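Local atomic coordinates of Hep_Hag family (Burkholderia pseudomallei, PDB entry 3S6L), a protein that probably acts as a trimeric cell-surface adhesin, using its YadA-like head to attach the bacterium to host epithelial cells. Residues Ala100-Gly104 with Thr105-Ala109; Ser72-Gly76 with Ser77-Ala81; Ala160-Asn163 with Gln164-Gly167. All blocks are in the same frame, centred on the assembly; numbering follows the deposited sequence.

Overall arrangement
Contacts 2 and 1 are two versions of one bend in the left-handed beta-roll of the head, two coils apart: each closes with a type II turn that leads into a strand of the same long sheet, with strand 94-96 between those two strands. Their centres are 9 Å apart and their nearest atoms about 6 Å apart, so they do not touch. At contact 1 the turn residue Asp106 binds a zinc ion, and in contact 2 the corresponding Gly78 lies about 5 Å from one. Contact 3, the start of helix 162-168 in the stalk region, is well separated, with its centre 32 Å from that of contact 1 and 40 Å from that of contact 2. All three contacts also touch the second subunit.

Contact 1 of 3, residues Ala100-Gly104 with Thr105-Ala109; sequences ALASG and TDSTA. With ZN (zinc ion), chain T.
Both donors to the flat carbonyl group of Gly104 come from Ser107 and from the same face of its plane. Ser107 N sits well above that plane, 58° out of it, and lies 3.2 Å from Gly104 O. Ser107 OG is tilted only 25° from the plane and comes closer, 2.8 Å from Gly104 O. This is a type II beta turn, Gly104 to Ser107, at a corner of the left-handed beta-roll. The serine hydroxyl reaches the oxygen because chi1 of 69° sets OG between its own N and carbonyl carbon; Ala116 O on the following coil is a further hydrogen-bond partner of this hydroxyl. Behind the turn the two arms run back with small side chains facing one another. The methyl of Ala102 rests 3.4 Å from Ser107 OG and 4.0 Å from Ala109 CB, and Ala109 CB in turn nestles against Leu101 O. Ala95 on strand 94-96 packs against Ala100 and Ala102 from the preceding coil. At the outer end of the turn the carboxylate of Asp106 holds a zinc ion through a single oxygen, OD1, at 2.4 Å, and a water oxygen is a second ligand, 2.1 Å from the zinc.

Contact 2 of 3, residues Ser72-Gly76 with Ser77-Ala81; sequences SSASG and SGSTA
Gly76 O is gripped twice by Ser79. The hydroxyl makes the short bond, Ser79 OG lying 2.6 Å from Gly76 O and tilted 33° from the carbonyl plane, while Ser79 N adds a weak bond at 3.3 Å to Gly76 O. Side chain and backbone of one residue thus close the same turn, with the hydroxyl supplying the stronger link. It is brought there by a chi1 of 63°, which places OG between the backbone N and the carbonyl carbon of Ser79 and points it back over the turn. Gly78, in the third position, has the positive phi of 65° that a type II turn needs there, a value that suits a residue without a side chain. The first position of the turn is Gly76 itself, where a side chain would crowd Ser79 CB. Inside the bend, Ala74 CB presses on the same hydroxyl, 3.2 Å from Ser79 OG, and meets Ala81 CB at 4.3 Å. Ala81 CB also comes 3.1 Å from Ser73 O, so the Ala81 methyl touches both the Ala74 methyl and the Ser73 carbonyl oxygen of the other arm. Farther down, Ser72 CB faces Ala81 O, while Ser72 OG is hydrogen-bonded to Gly69 O. Ala67 on strand 66-68 lies against Ser72 and Ala74 from the coil before, and Thr80, on strand 80-82, packs on Phe96 of the second subunit. Small residues inside, a type II beta turn at the corner, and parallel coils stacked alongside are the makings of the left-handed parallel beta-roll of a YadA-like head.

Contact 3 of 3, residues Ala160-Asn163 with Gln164-Gly167; sequences ANMN and QLWG
Asn161 and Gln164 cross at about a right angle, their amide planes 74° apart, and each uses its side-chain oxygen on the backbone of the other. Asn161 OD1 accepts from Gln164 N at 3.1 Å, with the donor almost in line with the carbonyl bond; Gln164 OE1 accepts from Asn161 N at 3.0 Å, with Asn161 N in the plane of the glutamine amide, on a lone pair of OE1. This reciprocal pair is a capping box, with Asn161 as N-cap of helix 162-168. Asn161 reaches the helix end because its chi1 of 79° sets CG between the backbone N and carbonyl carbon, and its ND2 is tied separately to Val150 O, which fixes the rotation of the amide. Gln164 OE1 also takes a bond from Gly153 N, so both cap residues are anchored in the loop behind them. Met162 and Trp166 meet obliquely. Met162 CB lies over the six-membered ring, 4.1 Å from its centroid and 9° off the normal, a CH-pi contact. The methionine chain then bends at chi2 and chi3, bringing CE 3.4 Å from Trp166 NE1, while its sulfur stands obliquely off the five-membered ring in a looser Met-aromatic contact. Met162 O lies 3.1 Å above the indole plane, toward the rim, and accepts from Trp166 N. Met162 also runs beside Leu165, CE to CD2 3.7 Å, the two side chains pointing the same way. The helix follows the loop after strand 146-148 and packs into the trimer: Leu165 touches Leu165 of both the second and third subunits, and Trp166 lies on Ile154 of the second.

Contact 1 of 3, residues Ala100-Gly104 with Thr105-Ala109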
loop_
_atom_site.group_PDB
_atom_site.type_symbol
_atom_site.label_atom_id
_atom_site.label_comp_id
_atom_site.label_asym_id
_atom_site.label_seq_id
_atom_site.Cartn_x
_atom_site.Cartn_y
_atom_site.Cartn_z
ATOM N N ALA A 100 -3.067 9.841 4.846
ATOM C CA ALA A 100 -2.875 9.925 3.409
ATOM C C ALA A 100 -4.247 10.211 2.796
ATOM O O ALA A 100 -5.256 9.729 3.297
ATOM C CB ALA A 100 -2.311 8.618 2.851
ATOM N N LEU A 101 -4.278 10.986 1.719
ATOM C CA LEU A 101 -5.565 11.321 1.076
ATOM C C LEU A 101 -5.442 11.166 -0.441
ATOM O O LEU A 101 -4.575 11.778 -1.054
ATOM C CB LEU A 101 -6.040 12.736 1.434
ATOM C CG LEU A 101 -7.317 13.248 0.750
ATOM C CD1 LEU A 101 -8.590 12.546 1.291
ATOM C CD2 LEU A 101 -7.450 14.788 0.882
ATOM N N ALA A 102 -6.265 10.304 -1.023
ATOM C CA ALA A 102 -6.306 10.165 -2.458
ATOM C C ALA A 102 -7.710 10.627 -2.833
ATOM O O ALA A 102 -8.672 9.865 -2.721
ATOM C CB ALA A 102 -6.070 8.692 -2.863
ATOM N N SER A 103 -7.822 11.885 -3.246
ATOM C CA SER A 103 -9.137 12.485 -3.431
ATOM C C SER A 103 -9.498 12.605 -4.905
ATOM O O SER A 103 -10.651 12.623 -5.219
ATOM C CB SER A 103 -9.225 13.846 -2.751
ATOM O OG SER A 103 -8.210 14.656 -3.276
ATOM N N GLY A 104 -8.499 12.694 -5.790
ATOM C CA GLY A 104 -8.735 12.742 -7.234
ATOM C C GLY A 104 -9.344 11.431 -7.716
ATOM O O GLY A 104 -9.076 10.351 -7.149
ATOM N N THR A 105 -10.196 11.518 -8.736
ATOM C CA THR A 105 -10.614 10.303 -9.457
ATOM C C THR A 105 -9.361 9.533 -9.894
ATOM O O THR A 105 -8.451 10.114 -10.493
ATOM C CB THR A 105 -11.468 10.699 -10.689
ATOM O OG1 THR A 105 -12.653 11.373 -10.225
ATOM C CG2 THR A 105 -11.855 9.481 -11.545
ATOM N N ASP A 106 -9.295 8.234 -9.579
ATOM C CA ASP A 106 -8.210 7.385 -10.076
ATOM C C ASP A 106 -6.852 7.819 -9.558
ATOM O O ASP A 106 -5.824 7.644 -10.240
ATOM C CB ASP A 106 -8.199 7.381 -11.621
ATOM C CG ASP A 106 -9.297 6.523 -12.206
ATOM O OD1 ASP A 106 -9.807 5.625 -11.509
ATOM O OD2 ASP A 106 -9.643 6.741 -13.383
ATOM N N SER A 107 -6.840 8.385 -8.352
ATOM C CA SER A 107 -5.598 8.837 -7.748
ATOM C C SER A 107 -5.049 7.796 -6.749
ATOM O O SER A 107 -5.757 6.912 -6.315
ATOM C CB SER A 107 -5.807 10.200 -7.071
ATOM O OG SER A 107 -6.632 10.055 -5.921
ATOM N N THR A 108 -3.784 7.934 -6.379
ATOM C CA THR A 108 -3.118 6.949 -5.562
ATOM C C THR A 108 -2.140 7.712 -4.703
ATOM O O THR A 108 -1.241 8.403 -5.229
ATOM C CB THR A 108 -2.375 5.896 -6.451
ATOM O OG1 THR A 108 -3.303 5.328 -7.388
ATOM C CG2 THR A 108 -1.765 4.784 -5.613
ATOM N N ALA A 109 -2.348 7.636 -3.392
ATOM C CA ALA A 109 -1.523 8.348 -2.413
ATOM C C ALA A 109 -0.806 7.342 -1.549
ATOM O O ALA A 109 -1.461 6.611 -0.788
ATOM C CB ALA A 109 -2.387 9.291 -1.541
HETATM ZN ZN ZN T . -12.114 5.329 -12.053
HETATM O O HOH W 1 -13.969 6.294 -12.484
#

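Contact 2 of 3, residues Ser72-Gly76 with Ser77-Ala81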
loop_
_atom_site.group_PDB
_atom_site.type_symbol
_atom_site.label_atom_id
_atom_site.label_comp_id
_atom_site.label_asym_id
_atom_site.label_seq_id
_atom_site.Cartn_x
_atom_site.Cartn_y
_atom_site.Cartn_z
ATOM N N SER A 72 -10.337 5.729 9.407
ATOM C CA SER A 72 -10.104 5.802 7.952
ATOM C C SER A 72 -11.437 5.931 7.203
ATOM O O SER A 72 -12.495 5.597 7.744
ATOM C CB SER A 72 -9.312 4.604 7.449
ATOM O OG SER A 72 -9.951 3.405 7.831
ATOM N N SER A 73 -11.388 6.401 5.968
ATOM C CA SER A 73 -12.613 6.583 5.195
ATOM C C SER A 73 -12.346 6.277 3.729
ATOM O O SER A 73 -11.340 6.727 3.160
ATOM C CB SER A 73 -13.122 8.029 5.349
ATOM O OG SER A 73 -14.319 8.199 4.602
ATOM N N ALA A 74 -13.215 5.474 3.138
ATOM C CA ALA A 74 -13.152 5.144 1.721
ATOM C C ALA A 74 -14.566 5.275 1.193
ATOM O O ALA A 74 -15.321 4.318 1.241
ATOM C CB ALA A 74 -12.636 3.709 1.514
ATOM N N SER A 75 -14.925 6.478 0.728
ATOM C CA SER A 75 -16.297 6.787 0.343
ATOM C C SER A 75 -16.464 6.785 -1.176
ATOM O O SER A 75 -17.594 6.792 -1.686
ATOM C CB SER A 75 -16.759 8.130 0.949
ATOM O OG SER A 75 -15.994 9.185 0.407
ATOM N N GLY A 76 -15.342 6.816 -1.882
ATOM C CA GLY A 76 -15.365 6.705 -3.317
ATOM C C GLY A 76 -15.705 5.295 -3.787
ATOM O O GLY A 76 -15.482 4.303 -3.076
ATOM N N SER A 77 -16.249 5.204 -4.991
ATOM C CA SER A 77 -16.507 3.910 -5.618
ATOM C C SER A 77 -15.189 3.206 -5.901
ATOM O O SER A 77 -14.316 3.756 -6.546
ATOM C CB SER A 77 -17.314 4.121 -6.913
ATOM O OG SER A 77 -17.832 2.897 -7.379
ATOM N N GLY A 78 -15.032 1.986 -5.398
ATOM C CA GLY A 78 -13.805 1.198 -5.652
ATOM C C GLY A 78 -12.591 1.849 -5.016
ATOM O O GLY A 78 -11.488 1.787 -5.553
ATOM N N SER A 79 -12.797 2.477 -3.872
ATOM C CA SER A 79 -11.725 3.193 -3.169
ATOM C C SER A 79 -11.148 2.359 -2.015
ATOM O O SER A 79 -11.824 1.488 -1.455
ATOM C CB SER A 79 -12.254 4.509 -2.593
ATOM O OG SER A 79 -13.279 4.252 -1.622
ATOM N N THR A 80 -9.917 2.674 -1.640
ATOM C CA THR A 80 -9.182 1.919 -0.631
ATOM C C THR A 80 -8.424 2.957 0.199
ATOM O O THR A 80 -7.710 3.826 -0.349
ATOM C CB THR A 80 -8.223 0.931 -1.290
ATOM O OG1 THR A 80 -8.960 0.029 -2.149
ATOM C CG2 THR A 80 -7.458 0.127 -0.257
ATOM N N ALA A 81 -8.600 2.902 1.520
ATOM C CA ALA A 81 -7.874 3.810 2.413
ATOM C C ALA A 81 -7.314 2.973 3.530
ATOM O O ALA A 81 -8.087 2.279 4.225
ATOM C CB ALA A 81 -8.797 4.916 2.961
#

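Contact 3 of 3, residues Ala160-Asn163 with Gln164-Gly167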
loop_
_atom_site.group_PDB
_atom_site.type_symbol
_atom_site.label_atom_id
_atom_site.label_comp_id
_atom_site.label_asym_id
_atom_site.label_seq_id
_atom_site.Cartn_x
_atom_site.Cartn_y
_atom_site.Cartn_z
ATOM N N ALA A 160 15.346 8.869 -18.576
ATOM C CA ALA A 160 16.779 8.938 -18.847
ATOM C C ALA A 160 17.500 9.025 -17.514
ATOM O O ALA A 160 17.136 9.837 -16.653
ATOM C CB ALA A 160 17.124 10.167 -19.711
ATOM N N ASN A 161 18.532 8.199 -17.333
ATOM C CA ASN A 161 19.347 8.346 -16.133
ATOM C C ASN A 161 20.580 9.212 -16.414
ATOM O O ASN A 161 20.816 9.602 -17.573
ATOM C CB ASN A 161 19.662 6.990 -15.489
ATOM C CG ASN A 161 20.788 6.242 -16.184
ATOM O OD1 ASN A 161 21.507 6.787 -17.014
ATOM N ND2 ASN A 161 20.959 5.003 -15.818
ATOM N N MET A 162 21.351 9.517 -15.366
ATOM C CA MET A 162 22.481 10.441 -15.454
ATOM C C MET A 162 23.610 9.950 -16.365
ATOM O O MET A 162 24.198 10.749 -17.084
ATOM C CB MET A 162 23.046 10.765 -14.065
ATOM C CG MET A 162 22.183 11.683 -13.169
ATOM S SD MET A 162 21.587 13.180 -13.961
ATOM C CE MET A 162 23.116 14.097 -14.314
ATOM N N ASN A 163 23.929 8.656 -16.320
ATOM C CA ASN A 163 24.925 8.085 -17.237
ATOM C C ASN A 163 24.583 8.432 -18.685
ATOM O O ASN A 163 25.466 8.772 -19.477
ATOM C CB ASN A 163 25.037 6.568 -17.076
ATOM C CG ASN A 163 25.825 6.160 -15.834
ATOM O OD1 ASN A 163 26.786 6.826 -15.456
ATOM N ND2 ASN A 163 25.422 5.055 -15.194
ATOM N N GLN A 164 23.292 8.367 -19.014
ATOM C CA GLN A 164 22.838 8.635 -20.365
ATOM C C GLN A 164 22.943 10.120 -20.687
ATOM O O GLN A 164 23.355 10.486 -21.796
ATOM C CB GLN A 164 21.426 8.113 -20.582
ATOM C CG GLN A 164 21.283 6.630 -20.325
ATOM C CD GLN A 164 19.875 6.166 -20.526
ATOM O OE1 GLN A 164 18.988 6.488 -19.732
ATOM N NE2 GLN A 164 19.643 5.408 -21.603
ATOM N N LEU A 165 22.588 10.969 -19.724
ATOM C CA LEU A 165 22.709 12.405 -19.906
ATOM C C LEU A 165 24.174 12.787 -20.183
ATOM O O LEU A 165 24.465 13.475 -21.151
ATOM C CB LEU A 165 22.177 13.160 -18.682
ATOM C CG LEU A 165 21.998 14.664 -18.904
ATOM C CD1 LEU A 165 20.650 14.945 -19.524
ATOM C CD2 LEU A 165 22.144 15.437 -17.618
ATOM N N TRP A 166 25.077 12.316 -19.329
ATOM C CA TRP A 166 26.511 12.502 -19.487
ATOM C C TRP A 166 27.123 11.935 -20.776
ATOM O O TRP A 166 28.137 12.436 -21.255
ATOM C CB TRP A 166 27.226 11.894 -18.301
ATOM C CG TRP A 166 26.891 12.536 -16.991
ATOM C CD1 TRP A 166 26.481 13.831 -16.773
ATOM C CD2 TRP A 166 27.005 11.929 -15.697
ATOM N NE1 TRP A 166 26.329 14.049 -15.428
ATOM C CE2 TRP A 166 26.646 12.902 -14.746
ATOM C CE3 TRP A 166 27.395 10.654 -15.251
ATOM C CZ2 TRP A 166 26.645 12.638 -13.376
ATOM C CZ3 TRP A 166 27.392 10.392 -13.888
ATOM C CH2 TRP A 166 27.023 11.380 -12.967
ATOM N N GLY A 167 26.508 10.889 -21.324
ATOM C CA GLY A 167 26.919 10.324 -22.612
ATOM C C GLY A 167 26.597 11.250 -23.773
ATOM O O GLY A 167 27.152 11.102 -24.858
#